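Long-range contact in geranyltranstransferase (Thermotoga neapolitana, PDB 4WK5), which probably acts as a magnesium-dependent prenyltransferase of the FPP/GGPP synthase family, building isoprenoid chains: residues F207-L211 against A271-E275. Sequence-based numbering, arbitrary orientation.
Sequences FVKKL and ALESE
Phe207 and Glu275 reach for each other from opposite directions, and the carboxylate of Glu275 ends beside the ring. Its OE2 lies 2.9 Å from Phe207 CE2 and 3.2 Å from Phe207 CD2, an oblique approach in which the ring and carboxylate planes stand 74° apart; the shorter distance is tight, perhaps strained, and its exact geometry is doubtful. With CG anti to the backbone N (chi1 -172°), Phe207 sends its ring out from the start of helix 206-229 toward helix 248-274. The extended chain of Glu275 beyond CG carries the carboxylate to the ring. The other oxygen, OE1, faces Val208, with CG1 of that residue at 4.1 Å. Away from the carboxylate the contact turns wholly apolar. The methyl of Ala271 is shared by two neighbours: it sits at the edge of the Phe207 ring, near the ring plane and 4.0 Å from CE2, while both methyls of Leu211 abut it, CD2 at 3.7 Å. Deeper still, Leu211 CD1 meets Leu272 CD2 at 4.2 Å, methyl against methyl. Helix 175-201 closes over this inner side, where Phe198 touches Val208 and Phe194 touches Leu272; helix 278-289 adds Thr280 and Leu284 against Leu272. Two helices of the all-alpha prenyl synthase fold are thus joined near one end of each, with a buried leucine pair inside and a more accessible phenylalanine and glutamate outside. With an alanine at Glu275, the ring of Phe207 and CG1 of Val208 would probably both lose their carboxylate neighbour, leaving the ring less restrained. Neither a hydrogen bond nor a salt bridge links the two segments, so cohesion rests on the apolar methyl contacts, and the carboxylate oxygen pressed close to the ring carbons probably adds little or no attraction.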
ATOM      1  N   PHE A 207      11.406  22.232  10.528  1.00 57.39           N
ATOM      2  CA  PHE A 207      10.619  23.454  10.397  1.00 54.46           C
ATOM      3  C   PHE A 207       9.500  23.304   9.364  1.00 48.63           C
ATOM      4  O   PHE A 207       8.316  23.437   9.684  1.00 43.74           O
ATOM      5  CB  PHE A 207      11.530  24.626  10.011  1.00 53.11           C
ATOM      6  CG  PHE A 207      10.848  25.966  10.045  1.00 56.76           C
ATOM      7  CD1 PHE A 207      10.992  26.798  11.138  1.00 60.26           C
ATOM      8  CD2 PHE A 207      10.056  26.390   8.989  1.00 59.76           C
ATOM      9  CE1 PHE A 207      10.372  28.024  11.175  1.00 59.46           C
ATOM     10  CE2 PHE A 207       9.421  27.612   9.033  1.00 62.95           C
ATOM     11  CZ  PHE A 207       9.585  28.432  10.122  1.00 61.02           C
ATOM     12  N   VAL A 208       9.889  23.032   8.121  1.00 44.98           N
ATOM     13  CA  VAL A 208       8.955  23.044   7.002  1.00 38.49           C
ATOM     14  C   VAL A 208       7.892  21.946   7.074  1.00 37.20           C
ATOM     15  O   VAL A 208       6.815  22.094   6.494  1.00 42.08           O
ATOM     16  CB  VAL A 208       9.696  22.917   5.657  1.00 34.80           C
ATOM     17  CG1 VAL A 208      10.488  24.177   5.371  1.00 43.64           C
ATOM     18  CG2 VAL A 208      10.600  21.693   5.654  1.00 36.56           C
ATOM     19  N   LYS A 209       8.190  20.846   7.764  1.00 38.24           N
ATOM     20  CA  LYS A 209       7.207  19.775   7.930  1.00 40.71           C
ATOM     21  C   LYS A 209       6.010  20.282   8.739  1.00 38.12           C
ATOM     22  O   LYS A 209       4.846  19.964   8.440  1.00 32.83           O
ATOM     23  CB  LYS A 209       7.840  18.559   8.608  1.00 41.46           C
ATOM     24  CG  LYS A 209       6.908  17.370   8.745  1.00 39.40           C
ATOM     25  CD  LYS A 209       7.598  16.204   9.438  1.00 44.71           C
ATOM     26  CE  LYS A 209       6.642  15.039   9.636  1.00 43.24           C
ATOM     27  NZ  LYS A 209       7.313  13.855  10.250  1.00 41.81           N
ATOM     28  N   LYS A 210       6.313  21.086   9.756  1.00 42.08           N
ATOM     29  CA  LYS A 210       5.301  21.761  10.559  1.00 34.67           C
ATOM     30  C   LYS A 210       4.456  22.691   9.689  1.00 29.93           C
ATOM     31  O   LYS A 210       3.242  22.792   9.858  1.00 31.73           O
ATOM     32  CB  LYS A 210       5.973  22.540  11.689  1.00 47.15           C
ATOM     33  CG  LYS A 210       5.158  22.641  12.968  1.00 56.10           C
ATOM     34  CD  LYS A 210       5.954  23.368  14.046  1.00 64.29           C
ATOM     35  CE  LYS A 210       5.215  23.396  15.371  1.00 73.04           C
ATOM     36  NZ  LYS A 210       5.678  24.519  16.234  1.00 77.65           N
ATOM     37  N   LEU A 211       5.110  23.361   8.745  1.00 28.27           N
ATOM     38  CA  LEU A 211       4.424  24.221   7.783  1.00 31.05           C
ATOM     39  C   LEU A 211       3.420  23.458   6.933  1.00 32.10           C
ATOM     40  O   LEU A 211       2.284  23.896   6.751  1.00 30.49           O
ATOM     41  CB  LEU A 211       5.431  24.908   6.864  1.00 36.30           C
ATOM     42  CG  LEU A 211       6.328  25.989   7.451  1.00 38.76           C
ATOM     43  CD1 LEU A 211       7.091  26.658   6.315  1.00 41.10           C
ATOM     44  CD2 LEU A 211       5.526  27.011   8.257  1.00 36.14           C
ATOM     45  N   ALA A 271       6.181  32.466   6.517  1.00 25.44           N
ATOM     46  CA  ALA A 271       7.374  31.636   6.658  1.00 28.61           C
ATOM     47  C   ALA A 271       8.055  31.411   5.307  1.00 29.28           C
ATOM     48  O   ALA A 271       9.279  31.526   5.204  1.00 29.63           O
ATOM     49  CB  ALA A 271       7.021  30.294   7.304  1.00 30.84           C
ATOM     50  N   LEU A 272       7.267  31.094   4.279  1.00 27.61           N
ATOM     51  CA  LEU A 272       7.812  30.861   2.934  1.00 26.49           C
ATOM     52  C   LEU A 272       8.518  32.113   2.397  1.00 29.21           C
ATOM     53  O   LEU A 272       9.616  32.034   1.846  1.00 30.87           O
ATOM     54  CB  LEU A 272       6.706  30.430   1.966  1.00 28.88           C
ATOM     55  CG  LEU A 272       5.981  29.122   2.296  1.00 29.39           C
ATOM     56  CD1 LEU A 272       4.854  28.874   1.294  1.00 30.60           C
ATOM     57  CD2 LEU A 272       6.950  27.960   2.315  1.00 30.90           C
ATOM     58  N   GLU A 273       7.873  33.261   2.553  1.00 27.90           N
ATOM     59  CA  GLU A 273       8.454  34.522   2.096  1.00 30.09           C
ATOM     60  C   GLU A 273       9.748  34.814   2.849  1.00 35.63           C
ATOM     61  O   GLU A 273      10.763  35.142   2.237  1.00 33.82           O
ATOM     62  CB  GLU A 273       7.462  35.667   2.265  1.00 34.14           C
ATOM     63  CG  GLU A 273       7.913  36.955   1.594  1.00 45.72           C
ATOM     64  CD  GLU A 273       6.780  37.937   1.391  1.00 61.58           C
ATOM     65  OE1 GLU A 273       6.786  38.649   0.364  1.00 69.29           O
ATOM     66  OE2 GLU A 273       5.883  37.996   2.259  1.00 61.65           O
ATOM     67  N   SER A 274       9.712  34.659   4.170  1.00 28.82           N
ATOM     68  CA  SER A 274      10.888  34.892   5.019  1.00 33.86           C
ATOM     69  C   SER A 274      12.093  34.032   4.645  1.00 28.49           C
ATOM     70  O   SER A 274      13.246  34.470   4.788  1.00 29.17           O
ATOM     71  CB  SER A 274      10.544  34.638   6.488  1.00 33.44           C
ATOM     72  OG  SER A 274       9.603  35.581   6.956  1.00 47.90           O
ATOM     73  N   GLU A 275      11.827  32.807   4.195  1.00 29.68           N
ATOM     74  CA  GLU A 275      12.895  31.855   3.880  1.00 28.98           C
ATOM     75  C   GLU A 275      13.373  31.942   2.437  1.00 31.04           C
ATOM     76  O   GLU A 275      14.249  31.182   2.030  1.00 33.36           O
ATOM     77  CB  GLU A 275      12.435  30.429   4.162  1.00 27.78           C
ATOM     78  CG  GLU A 275      12.319  30.103   5.620  1.00 32.85           C
ATOM     79  CD  GLU A 275      11.886  28.681   5.846  1.00 42.68           C
ATOM     80  OE1 GLU A 275      12.342  27.786   5.106  1.00 47.80           O
ATOM     81  OE2 GLU A 275      11.079  28.465   6.766  1.00 49.39           O
TER